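Local coordinates for Spermidine/putrescine ABC transporter, periplasmic binding protein (Treponema pallidum, PDB 2V84) that binds polyamines such as spermidine and putrescine, probably acting as the periplasmic receptor that delivers them to an ABC transporter, at residues V77-G81 with D82-I86; S99-P102 with N103-F106; F278-P282 with A283-E287; P310-E314 with H315-R319. One frame throughout, in Å; residues are numbered along the deposited sequence.

How the contacts relate
All four contacts are local and follow one another in series along the chain; none nests within another and none crosses another. Contact 1 turns the chain from strand 76-77 into helix 81-89, beside the predicted spermidine-binding residue Arg-167. Contact 2 coils part of the loop between strand 93-94 and helix 109-114. Contact 3 makes the bend from helix 269-279 into helix 282-292, and it touches contact 2: the ring of Phe-106 packs on Leu-280 and Pro-282, joining parts of the sequence about 175 residues apart. Contact 4 shapes the approach to strand 321-322, on the opposite side of the chain's centre from contact 1, the two centres about 22 Å apart.

Contact 1 (V77-G81 with D82-I86); sequences VVPSG and DFVSI
Ser-80 and Asp-82 meet through their side chains in the short loop from strand 76-77, at the start of helix 81-89. Followed outward, the aspartate begins with Asp-82 CB, which lies 3.7 Å from Gly-81 C. Its CG sits between the backbone N and the carbonyl carbon (chi1 50°), a rotation that swings the carboxylate back over the start of the helix; here CG lies 3.8 Å from Ser-80 OG. At the tip, OD1 takes a hydrogen bond from that hydroxyl, with OG and OD1 2.8 Å apart. The hydroxyl comes from the syn side of the carboxylate, but 33° out of its plane. Ser-80 OG also lies at the edge of the Phe-83 ring, 3.5 Å from CD1, while Ile-86 CD1 sits over the centre of one ring face. Apolar packing is added by Pro-79, whose CB lies 3.9 Å from Phe-83 CB and slightly farther from the CG2 methyl of Val-84.

Ser-80 holds the N-cap position without using its side chain to cap. The first turn is closed by backbone bonds instead, Val-84 N to Ser-80 O at 2.9 Å and Ser-85 N to Gly-81 O at 3.2 Å. Asp-82 lies near Arg-167, predicted to bind spermidine, and a MES molecule, probably from the crystallisation liquor, sits close to Ser-80. With its hydroxyl proton committed to OD1, Ser-80 limits the rotation of the carboxylate. The helix dipole would tend to stabilise a negative group in this first turn, and an acidic group held at the edge of the predicted site is consistent with a polyamine-binding protein.

Contact 2 (S99-P102 with N103-F106); sequences SKIP and NVQF
Two successive i+3 to i backbone bonds, Val-104 N to Ile-101 O at 3.0 Å and Gln-105 N to Pro-102 O at 3.1 Å, wind residues 102-106 into a 3-10 coil, with Ile-101 O accepting its first bond, and Phe-106 N continues the pattern by bonding to Asn-103 O.

Among the side chains, Val-104 folds back over the carbonyl that its own N-H holds. Its CB is only 3.1 Å from Ile-101 O, and CG1 follows at 3.5 Å from the same oxygen. The chi1 of 99° lies away from any staggered position, which may reflect strain. The Ile-101 branch that touches is CG2, set opposite the backbone N; it comes within 4.1 Å of Val-104 CB, the two side chains crossing at a slant.

The coil belongs to the loop between strand 93-94 and helix 109-114 of this type II periplasmic binding protein, and it rests on helix 269-279: Ile-101 touches both His-273 and Asn-277, and Pro-102 touches Asn-277. Pro-102 also lays its ring alongside the next peptide, with CB 3.3 Å from Asn-103 N. Asn-103 reaches the end of the same helix: with CG beside its backbone N (chi1 -67°), the amide ND2 donates to Asn-277 O and makes a weaker bond to Glu-281 OE1. Its CB packs on Leu-280, in the bend that follows the helix. Val-104 packs against Met-121, and the Phe-106 ring meets that of His-299.

Contact 3 (F278-P282 with A283-E287); sequences FFLEP and AHYAE
Phe-278 and His-284 bring their rings together across the bend between two helices. This is one of two aromatic pairs, and neither is a regular stack. His-284 was modelled in two conformers, so its ring contact is tentative; in one of them CG lies over one face of Phe-278, toward the rim, with the ring planes 49° apart and the centroids 4.4 Å. The ring planes of Phe-279 and Tyr-285 are 86° apart, with CE2 of the phenylalanine 3.6 Å from CE1 of the tyrosine. Phe-279 also stacks on the ring of Tyr-127.

Apolar contact extends this pair: Leu-280 runs beside Tyr-285, its CD2 reaching CD1 of the ring at 4.1 Å. Tyr-285 CG lies opposite its backbone N (chi1 -161°), which carries the ring to Phe-279 and Leu-280. The tyrosine also places a ring edge at Phe-279 O, 3.5 Å from CD1.

Among the hydrogen bonds, Tyr-285 OH bonds to Tyr-127 O. Tyr-285 N gives to Glu-281 O at 2.7 Å and Ala-286 N to Pro-282 O at 2.9 Å, starting the new helix. Proline right after the N-cap, here Glu-281, is common at helix starts; Pro-282 opens helix 282-292 just after helix 269-279 ends, in a tight bend between consecutive helices.

Contact 4 (P310-E314 with H315-R319); sequences PYYSE and HDLER
Glu-314 lays its CG methylene squarely over one face of the His-315 imidazole, 4.2 Å from the ring centroid and 8° off the ring normal, a CH-pi contact. The carboxylate lies beyond, tilted 53° against the ring, and its OE1 forms a salt bridge with Lys-108. At the edge of the same ring, ND1 donates to Glu-318 OE2 at 2.8 Å. The Glu-318 carboxylate is approached from above its plane, while the oxygen lies somewhat out of the ring plane. With the imidazole covered on a face and bonded at an edge, its rotation is restrained, and the nearby carboxylates would tend to raise its affinity for a second proton.

Asp-316 points its carboxylate to Ser-313. Its CG lies opposite the carbonyl carbon (chi1 -70°), which returns OD2 to Ser-313 N at 3.1 Å; in exchange, Asp-316 N bonds to Ser-313 O at 3.2 Å. These reciprocal bonds close the turn on itself. Ser-313 OG adds a weak bond from His-315 N, and Leu-317 N reaches Glu-314 O at 3.2 Å, completing a short 3-10 coil.

Tyr-312 and Leu-317 make the apolar side of the contact: the leucine CD1 methyl comes to the edge of the phenol ring, 3.6 Å from CE1. Leu-317 rests on Leu-129 and Ala-131 of strand 125-137, and Tyr-312 touches Ala-228 of helix 228-234 while its OH bonds to that of Tyr-128, so that the turn is seated between these elements in the loop from helix 282-292 to strand 321-322.

Contact 1 (V77-G81 with D82-I86)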
loop_
_atom_site.group_PDB
_atom_site.type_symbol
_atom_site.label_atom_id
_atom_site.label_comp_id
_atom_site.label_asym_id
_atom_site.label_seq_id
_atom_site.Cartn_x
_atom_site.Cartn_y
_atom_site.Cartn_z
ATOM N N VAL A 77 -1.402 -11.717 9.797
ATOM C CA VAL A 77 -0.375 -11.078 8.967
ATOM C C VAL A 77 -1.131 -10.169 8.004
ATOM O O VAL A 77 -2.329 -10.321 7.856
ATOM C CB VAL A 77 0.473 -12.141 8.209
ATOM C CG1 VAL A 77 -0.401 -12.892 7.168
ATOM C CG2 VAL A 77 1.663 -11.511 7.557
ATOM N N VAL A 78 -0.458 -9.194 7.392
ATOM C CA VAL A 78 -1.165 -8.214 6.557
ATOM C C VAL A 78 -0.489 -8.053 5.163
ATOM O O VAL A 78 0.242 -7.081 4.928
ATOM C CB VAL A 78 -1.306 -6.855 7.315
ATOM C CG1 VAL A 78 -2.034 -5.792 6.467
ATOM C CG2 VAL A 78 -2.017 -7.040 8.676
ATOM N N PRO A 79 -0.718 -9.019 4.242
ATOM C CA PRO A 79 -0.137 -8.965 2.902
ATOM C C PRO A 79 -0.923 -8.113 1.928
ATOM O O PRO A 79 -2.096 -7.804 2.184
ATOM C CB PRO A 79 -0.142 -10.451 2.462
ATOM C CG PRO A 79 -0.574 -11.207 3.642
ATOM C CD PRO A 79 -1.426 -10.287 4.429
ATOM N N SER A 80 -0.269 -7.716 0.831
ATOM C CA SER A 80 -0.898 -6.936 -0.236
ATOM C C SER A 80 -1.558 -7.921 -1.181
ATOM O O SER A 80 -1.339 -9.120 -1.062
ATOM C CB SER A 80 0.154 -6.122 -0.988
ATOM O OG SER A 80 1.242 -6.951 -1.380
ATOM N N GLY A 81 -2.382 -7.442 -2.114
ATOM C CA GLY A 81 -3.227 -8.358 -2.916
ATOM C C GLY A 81 -2.437 -9.356 -3.727
ATOM O O GLY A 81 -2.817 -10.528 -3.845
ATOM N N ASP A 82 -1.313 -8.910 -4.288
ATOM C CA ASP A 82 -0.453 -9.838 -5.018
ATOM C C ASP A 82 0.103 -10.934 -4.106
ATOM O O ASP A 82 0.153 -12.105 -4.495
ATOM C CB ASP A 82 0.653 -9.113 -5.822
ATOM C CG ASP A 82 1.422 -8.095 -5.002
ATOM O OD1 ASP A 82 0.836 -7.482 -4.086
ATOM O OD2 ASP A 82 2.623 -7.888 -5.295
ATOM N N PHE A 83 0.478 -10.575 -2.883
ATOM C CA PHE A 83 0.965 -11.572 -1.925
ATOM C C PHE A 83 -0.136 -12.438 -1.328
ATOM O O PHE A 83 0.135 -13.566 -0.917
ATOM C CB PHE A 83 1.811 -10.934 -0.824
ATOM C CG PHE A 83 3.223 -10.697 -1.239
ATOM C CD1 PHE A 83 3.551 -9.561 -1.975
ATOM C CD2 PHE A 83 4.220 -11.626 -0.944
ATOM C CE1 PHE A 83 4.859 -9.352 -2.393
ATOM C CE2 PHE A 83 5.543 -11.408 -1.357
ATOM C CZ PHE A 83 5.846 -10.268 -2.080
ATOM N N VAL A 84 -1.386 -11.963 -1.294
ATOM C CA VAL A 84 -2.459 -12.902 -0.896
ATOM C C VAL A 84 -2.605 -14.032 -1.934
ATOM O O VAL A 84 -2.719 -15.239 -1.570
ATOM C CB VAL A 84 -3.802 -12.200 -0.611
ATOM C CG1 VAL A 84 -4.909 -13.246 -0.341
ATOM C CG2 VAL A 84 -3.661 -11.276 0.602
ATOM N N SER A 85 -2.583 -13.655 -3.209
ATOM C CA SER A 85 -2.730 -14.611 -4.304
ATOM C C SER A 85 -1.560 -15.607 -4.363
ATOM O O SER A 85 -1.771 -16.826 -4.455
ATOM C CB SER A 85 -2.930 -13.869 -5.622
ATOM O OG SER A 85 -2.886 -14.748 -6.749
ATOM N N ILE A 86 -0.333 -15.091 -4.274
ATOM C CA ILE A 86 0.881 -15.930 -4.173
ATOM C C ILE A 86 0.775 -16.931 -3.031
ATOM O O ILE A 86 1.049 -18.134 -3.214
ATOM C CB ILE A 86 2.183 -15.061 -3.962
ATOM C CG1 ILE A 86 2.533 -14.269 -5.223
ATOM C CG2 ILE A 86 3.359 -15.930 -3.533
ATOM C CD1 ILE A 86 3.414 -13.017 -4.980
#

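Contact 2 (S99-P102 with N103-F106)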
loop_
_atom_site.group_PDB
_atom_site.type_symbol
_atom_site.label_atom_id
_atom_site.label_comp_id
_atom_site.label_asym_id
_atom_site.label_seq_id
_atom_site.Cartn_x
_atom_site.Cartn_y
_atom_site.Cartn_z
ATOM N N SER A 99 -18.172 -15.976 10.120
ATOM C CA SER A 99 -19.259 -15.868 11.097
ATOM C C SER A 99 -18.699 -15.230 12.372
ATOM O O SER A 99 -19.449 -14.661 13.164
ATOM C CB SER A 99 -19.924 -17.224 11.394
ATOM O OG SER A 99 -19.048 -18.076 12.114
ATOM N N LYS A 100 -17.380 -15.275 12.539
ATOM C CA LYS A 100 -16.750 -14.677 13.722
ATOM C C LYS A 100 -16.306 -13.236 13.453
ATOM O O LYS A 100 -15.683 -12.586 14.302
ATOM C CB LYS A 100 -15.581 -15.525 14.185
ATOM C CG LYS A 100 -16.020 -16.848 14.833
ATOM C CD LYS A 100 -14.820 -17.608 15.366
ATOM C CE LYS A 100 -15.298 -18.775 16.225
ATOM N NZ LYS A 100 -14.165 -19.650 16.649
ATOM N N ILE A 101 -16.626 -12.751 12.260
ATOM C CA ILE A 101 -16.281 -11.391 11.864
ATOM C C ILE A 101 -17.497 -10.698 11.259
ATOM O O ILE A 101 -17.466 -10.312 10.104
ATOM C CB ILE A 101 -15.118 -11.351 10.846
ATOM C CG1 ILE A 101 -13.963 -12.241 11.308
ATOM C CG2 ILE A 101 -14.623 -9.903 10.675
ATOM C CD1 ILE A 101 -12.898 -12.448 10.219
ATOM N N PRO A 102 -18.566 -10.516 12.050
ATOM C CA PRO A 102 -19.786 -9.918 11.503
ATOM C C PRO A 102 -19.560 -8.528 10.880
ATOM O O PRO A 102 -20.315 -8.138 9.977
ATOM C CB PRO A 102 -20.711 -9.839 12.721
ATOM C CG PRO A 102 -19.802 -9.883 13.899
ATOM C CD PRO A 102 -18.735 -10.849 13.473
ATOM N N ASN A 103 -18.540 -7.802 11.350
ATOM C CA ASN A 103 -18.237 -6.445 10.854
ATOM C C ASN A 103 -17.666 -6.418 9.431
ATOM O O ASN A 103 -17.447 -5.346 8.844
ATOM C CB ASN A 103 -17.294 -5.717 11.818
ATOM C CG ASN A 103 -17.942 -5.420 13.150
ATOM O OD1 ASN A 103 -19.151 -5.261 13.218
ATOM N ND2 ASN A 103 -17.141 -5.369 14.224
ATOM N N VAL A 104 -17.467 -7.605 8.869
ATOM C CA VAL A 104 -17.151 -7.806 7.450
ATOM C C VAL A 104 -18.293 -7.214 6.589
ATOM O O VAL A 104 -18.106 -6.897 5.405
ATOM C CB VAL A 104 -16.799 -9.324 7.242
ATOM C CG1 VAL A 104 -17.949 -10.188 6.675
ATOM C CG2 VAL A 104 -15.447 -9.554 6.633
ATOM N N GLN A 105 -19.459 -7.023 7.202
ATOM C CA GLN A 105 -20.581 -6.378 6.523
ATOM C C GLN A 105 -20.345 -4.886 6.248
ATOM O O GLN A 105 -21.132 -4.248 5.548
ATOM C CB GLN A 105 -21.886 -6.603 7.297
ATOM C CG GLN A 105 -22.408 -8.027 7.201
ATOM C CD GLN A 105 -22.476 -8.529 5.773
ATOM O OE1 GLN A 105 -23.262 -8.033 4.964
ATOM N NE2 GLN A 105 -21.650 -9.517 5.454
ATOM N N PHE A 106 -19.259 -4.335 6.788
ATOM C CA PHE A 106 -18.925 -2.926 6.540
ATOM C C PHE A 106 -18.024 -2.724 5.318
ATOM O O PHE A 106 -17.685 -1.579 4.969
ATOM C CB PHE A 106 -18.274 -2.317 7.772
ATOM C CG PHE A 106 -19.178 -2.251 8.959
ATOM C CD1 PHE A 106 -20.471 -1.761 8.835
ATOM C CD2 PHE A 106 -18.730 -2.654 10.210
ATOM C CE1 PHE A 106 -21.311 -1.692 9.945
ATOM C CE2 PHE A 106 -19.551 -2.579 11.315
ATOM C CZ PHE A 106 -20.846 -2.108 11.184
#

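Contact 3 (F278-P282 with A283-E287)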
loop_
_atom_site.group_PDB
_atom_site.type_symbol
_atom_site.label_atom_id
_atom_site.label_comp_id
_atom_site.label_asym_id
_atom_site.label_seq_id
_atom_site.Cartn_x
_atom_site.Cartn_y
_atom_site.Cartn_z
ATOM N N PHE A 278 -12.708 -6.407 15.554
ATOM C CA PHE A 278 -12.483 -5.182 16.337
ATOM C C PHE A 278 -12.018 -4.028 15.426
ATOM O O PHE A 278 -12.519 -2.904 15.499
ATOM C CB PHE A 278 -11.443 -5.486 17.430
ATOM C CG PHE A 278 -10.947 -4.278 18.188
ATOM C CD1 PHE A 278 -9.838 -3.549 17.730
ATOM C CD2 PHE A 278 -11.530 -3.914 19.400
ATOM C CE1 PHE A 278 -9.354 -2.437 18.457
ATOM C CE2 PHE A 278 -11.050 -2.808 20.135
ATOM C CZ PHE A 278 -9.965 -2.079 19.660
ATOM N N PHE A 279 -11.075 -4.327 14.554
ATOM C CA PHE A 279 -10.469 -3.316 13.679
ATOM C C PHE A 279 -11.508 -2.713 12.734
ATOM O O PHE A 279 -11.462 -1.523 12.400
ATOM C CB PHE A 279 -9.331 -3.983 12.912
ATOM C CG PHE A 279 -8.418 -3.032 12.214
ATOM C CD1 PHE A 279 -7.397 -2.377 12.912
ATOM C CD2 PHE A 279 -8.552 -2.818 10.844
ATOM C CE1 PHE A 279 -6.533 -1.494 12.241
ATOM C CE2 PHE A 279 -7.685 -1.952 10.165
ATOM C CZ PHE A 279 -6.681 -1.284 10.879
ATOM N N LEU A 280 -12.462 -3.551 12.322
ATOM C CA LEU A 280 -13.541 -3.131 11.428
ATOM C C LEU A 280 -14.759 -2.513 12.137
ATOM O O LEU A 280 -15.734 -2.173 11.474
ATOM C CB LEU A 280 -14.001 -4.285 10.536
ATOM C CG LEU A 280 -12.996 -4.791 9.484
ATOM C CD1 LEU A 280 -13.592 -5.991 8.761
ATOM C CD2 LEU A 280 -12.572 -3.715 8.507
ATOM N N GLU A 281 -14.707 -2.387 13.461
ATOM C CA GLU A 281 -15.692 -1.575 14.176
ATOM C C GLU A 281 -15.545 -0.135 13.676
ATOM O O GLU A 281 -14.433 0.358 13.614
ATOM C CB GLU A 281 -15.460 -1.646 15.683
ATOM C CG GLU A 281 -16.715 -1.461 16.514
ATOM C CD GLU A 281 -17.711 -2.606 16.386
ATOM O OE1 GLU A 281 -17.410 -3.734 16.872
ATOM O OE2 GLU A 281 -18.816 -2.360 15.835
ATOM N N PRO A 282 -16.660 0.522 13.301
ATOM C CA PRO A 282 -16.676 1.834 12.627
ATOM C C PRO A 282 -15.811 2.916 13.264
ATOM O O PRO A 282 -15.069 3.604 12.552
ATOM C CB PRO A 282 -18.149 2.226 12.702
ATOM C CG PRO A 282 -18.844 0.917 12.621
ATOM C CD PRO A 282 -18.032 0.015 13.484
ATOM N N ALA A 283 -15.921 3.071 14.588
ATOM C CA ALA A 283 -15.127 4.067 15.308
ATOM C C ALA A 283 -13.648 3.719 15.355
ATOM O O ALA A 283 -12.790 4.612 15.304
ATOM C CB ALA A 283 -15.671 4.273 16.721
ATOM N N HIS A 284 -13.361 2.420 15.441
ATOM C CA HIS A 284 -11.997 1.912 15.528
ATOM C C HIS A 284 -11.305 1.887 14.172
ATOM O O HIS A 284 -10.089 2.078 14.088
ATOM C CB HIS A 284 -11.999 0.527 16.167
ATOM C CG HIS A 284 -12.405 0.541 17.608
ATOM N ND1 HIS A 284 -13.723 0.488 18.011
ATOM C CD2 HIS A 284 -11.670 0.632 18.740
ATOM C CE1 HIS A 284 -13.780 0.525 19.330
ATOM N NE2 HIS A 284 -12.546 0.605 19.797
ATOM N N TYR A 285 -12.085 1.644 13.120
ATOM C CA TYR A 285 -11.600 1.796 11.751
ATOM C C TYR A 285 -11.356 3.263 11.416
ATOM O O TYR A 285 -10.334 3.609 10.817
ATOM C CB TYR A 285 -12.526 1.160 10.715
ATOM C CG TYR A 285 -11.769 0.951 9.423
ATOM C CD1 TYR A 285 -10.833 -0.077 9.307
ATOM C CD2 TYR A 285 -11.954 1.799 8.342
ATOM C CE1 TYR A 285 -10.120 -0.272 8.148
ATOM C CE2 TYR A 285 -11.236 1.624 7.168
ATOM C CZ TYR A 285 -10.314 0.597 7.083
ATOM O OH TYR A 285 -9.591 0.410 5.926
ATOM N N ALA A 286 -12.271 4.130 11.839
ATOM C CA ALA A 286 -12.092 5.563 11.635
ATOM C C ALA A 286 -10.854 6.081 12.361
ATOM O O ALA A 286 -10.136 6.905 11.817
ATOM C CB ALA A 286 -13.309 6.320 12.047
ATOM N N GLU A 287 -10.593 5.587 13.572
ATOM C CA GLU A 287 -9.363 5.945 14.292
ATOM C C GLU A 287 -8.103 5.498 13.544
ATOM O O GLU A 287 -7.078 6.199 13.556
ATOM C CB GLU A 287 -9.384 5.409 15.736
ATOM C CG GLU A 287 -8.060 5.558 16.501
ATOM C CD GLU A 287 -8.125 4.997 17.911
ATOM O OE1 GLU A 287 -9.205 5.048 18.513
ATOM O OE2 GLU A 287 -7.097 4.509 18.427
#

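Contact 4 (P310-E314 with H315-R319)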
loop_
_atom_site.group_PDB
_atom_site.type_symbol
_atom_site.label_atom_id
_atom_site.label_comp_id
_atom_site.label_asym_id
_atom_site.label_seq_id
_atom_site.Cartn_x
_atom_site.Cartn_y
_atom_site.Cartn_z
ATOM N N PRO A 310 -9.170 13.584 4.891
ATOM C CA PRO A 310 -8.194 12.743 4.194
ATOM C C PRO A 310 -7.271 13.515 3.238
ATOM O O PRO A 310 -7.666 14.537 2.681
ATOM C CB PRO A 310 -9.069 11.753 3.405
ATOM C CG PRO A 310 -10.419 11.829 4.018
ATOM C CD PRO A 310 -10.554 13.228 4.528
ATOM N N TYR A 311 -6.053 12.995 3.052
ATOM C CA TYR A 311 -5.052 13.587 2.158
ATOM C C TYR A 311 -5.368 13.346 0.696
ATOM O O TYR A 311 -4.886 14.053 -0.172
ATOM C CB TYR A 311 -3.650 13.072 2.481
ATOM C CG TYR A 311 -3.140 13.569 3.812
ATOM C CD1 TYR A 311 -3.304 14.894 4.175
ATOM C CD2 TYR A 311 -2.500 12.713 4.714
ATOM C CE1 TYR A 311 -2.851 15.372 5.388
ATOM C CE2 TYR A 311 -2.041 13.189 5.952
ATOM C CZ TYR A 311 -2.219 14.520 6.265
ATOM O OH TYR A 311 -1.769 15.033 7.458
ATOM N N TYR A 312 -6.161 12.321 0.434
ATOM C CA TYR A 312 -6.752 12.102 -0.876
ATOM C C TYR A 312 -8.146 11.508 -0.657
ATOM O O TYR A 312 -8.436 11.021 0.446
ATOM C CB TYR A 312 -5.862 11.210 -1.735
ATOM C CG TYR A 312 -5.412 9.904 -1.108
ATOM C CD1 TYR A 312 -6.159 8.738 -1.272
ATOM C CD2 TYR A 312 -4.218 9.822 -0.391
ATOM C CE1 TYR A 312 -5.734 7.518 -0.701
ATOM C CE2 TYR A 312 -3.774 8.591 0.167
ATOM C CZ TYR A 312 -4.543 7.455 0.010
ATOM O OH TYR A 312 -4.132 6.228 0.535
ATOM N N SER A 313 -9.022 11.597 -1.660
ATOM C CA SER A 313 -10.373 11.042 -1.519
ATOM C C SER A 313 -10.408 9.625 -2.050
ATOM O O SER A 313 -9.474 9.196 -2.720
ATOM C CB SER A 313 -11.448 11.916 -2.186
ATOM O OG SER A 313 -11.540 11.649 -3.567
ATOM N N GLU A 314 -11.479 8.897 -1.730
ATOM C CA GLU A 314 -11.638 7.510 -2.158
ATOM C C GLU A 314 -11.916 7.462 -3.651
ATOM O O GLU A 314 -11.678 6.448 -4.305
ATOM C CB GLU A 314 -12.758 6.796 -1.366
ATOM C CG GLU A 314 -14.134 7.430 -1.503
ATOM C CD GLU A 314 -15.272 6.412 -1.498
ATOM O OE1 GLU A 314 -15.004 5.186 -1.468
ATOM O OE2 GLU A 314 -16.447 6.851 -1.534
ATOM N N HIS A 315 -12.433 8.573 -4.179
ATOM C CA HIS A 315 -12.735 8.688 -5.592
ATOM C C HIS A 315 -11.458 8.778 -6.433
ATOM O O HIS A 315 -11.496 8.547 -7.638
ATOM C CB HIS A 315 -13.629 9.901 -5.847
ATOM C CG HIS A 315 -14.889 9.898 -5.037
ATOM N ND1 HIS A 315 -15.931 9.028 -5.283
ATOM C CD2 HIS A 315 -15.269 10.648 -3.974
ATOM C CE1 HIS A 315 -16.900 9.247 -4.412
ATOM N NE2 HIS A 315 -16.527 10.230 -3.612
ATOM N N ASP A 316 -10.342 9.110 -5.785
ATOM C CA ASP A 316 -9.023 9.165 -6.439
ATOM C C ASP A 316 -8.474 7.782 -6.747
ATOM O O ASP A 316 -7.463 7.653 -7.443
ATOM C CB ASP A 316 -8.008 9.911 -5.564
ATOM C CG ASP A 316 -8.289 11.393 -5.483
ATOM O OD1 ASP A 316 -8.984 11.916 -6.377
ATOM O OD2 ASP A 316 -7.818 12.038 -4.519
ATOM N N LEU A 317 -9.126 6.749 -6.222
ATOM C CA LEU A 317 -8.666 5.378 -6.410
ATOM C C LEU A 317 -9.490 4.589 -7.433
ATOM O O LEU A 317 -9.191 3.428 -7.721
ATOM C CB LEU A 317 -8.633 4.670 -5.059
ATOM C CG LEU A 317 -7.556 5.367 -4.227
ATOM C CD1 LEU A 317 -7.980 5.580 -2.823
ATOM C CD2 LEU A 317 -6.251 4.607 -4.322
ATOM N N GLU A 318 -10.510 5.235 -7.986
ATOM C CA GLU A 318 -11.456 4.570 -8.868
ATOM C C GLU A 318 -10.842 4.187 -10.220
ATOM O O GLU A 318 -10.986 3.045 -10.679
ATOM C CB GLU A 318 -12.705 5.444 -9.034
ATOM C CG GLU A 318 -13.481 5.608 -7.721
ATOM C CD GLU A 318 -14.725 6.473 -7.844
ATOM O OE1 GLU A 318 -15.083 6.869 -8.984
ATOM O OE2 GLU A 318 -15.348 6.746 -6.786
ATOM N N ARG A 319 -10.138 5.141 -10.832
ATOM C CA ARG A 319 -9.556 4.980 -12.172
ATOM C C ARG A 319 -8.322 4.082 -12.201
ATOM O O ARG A 319 -7.923 3.592 -13.265
ATOM C CB ARG A 319 -9.164 6.343 -12.734
ATOM C CG ARG A 319 -10.332 7.246 -13.005
ATOM C CD ARG A 319 -9.877 8.560 -13.571
ATOM N NE ARG A 319 -10.998 9.290 -14.141
ATOM C CZ ARG A 319 -10.886 10.293 -15.005
ATOM N NH1 ARG A 319 -9.688 10.703 -15.408
ATOM N NH2 ARG A 319 -11.978 10.885 -15.469
#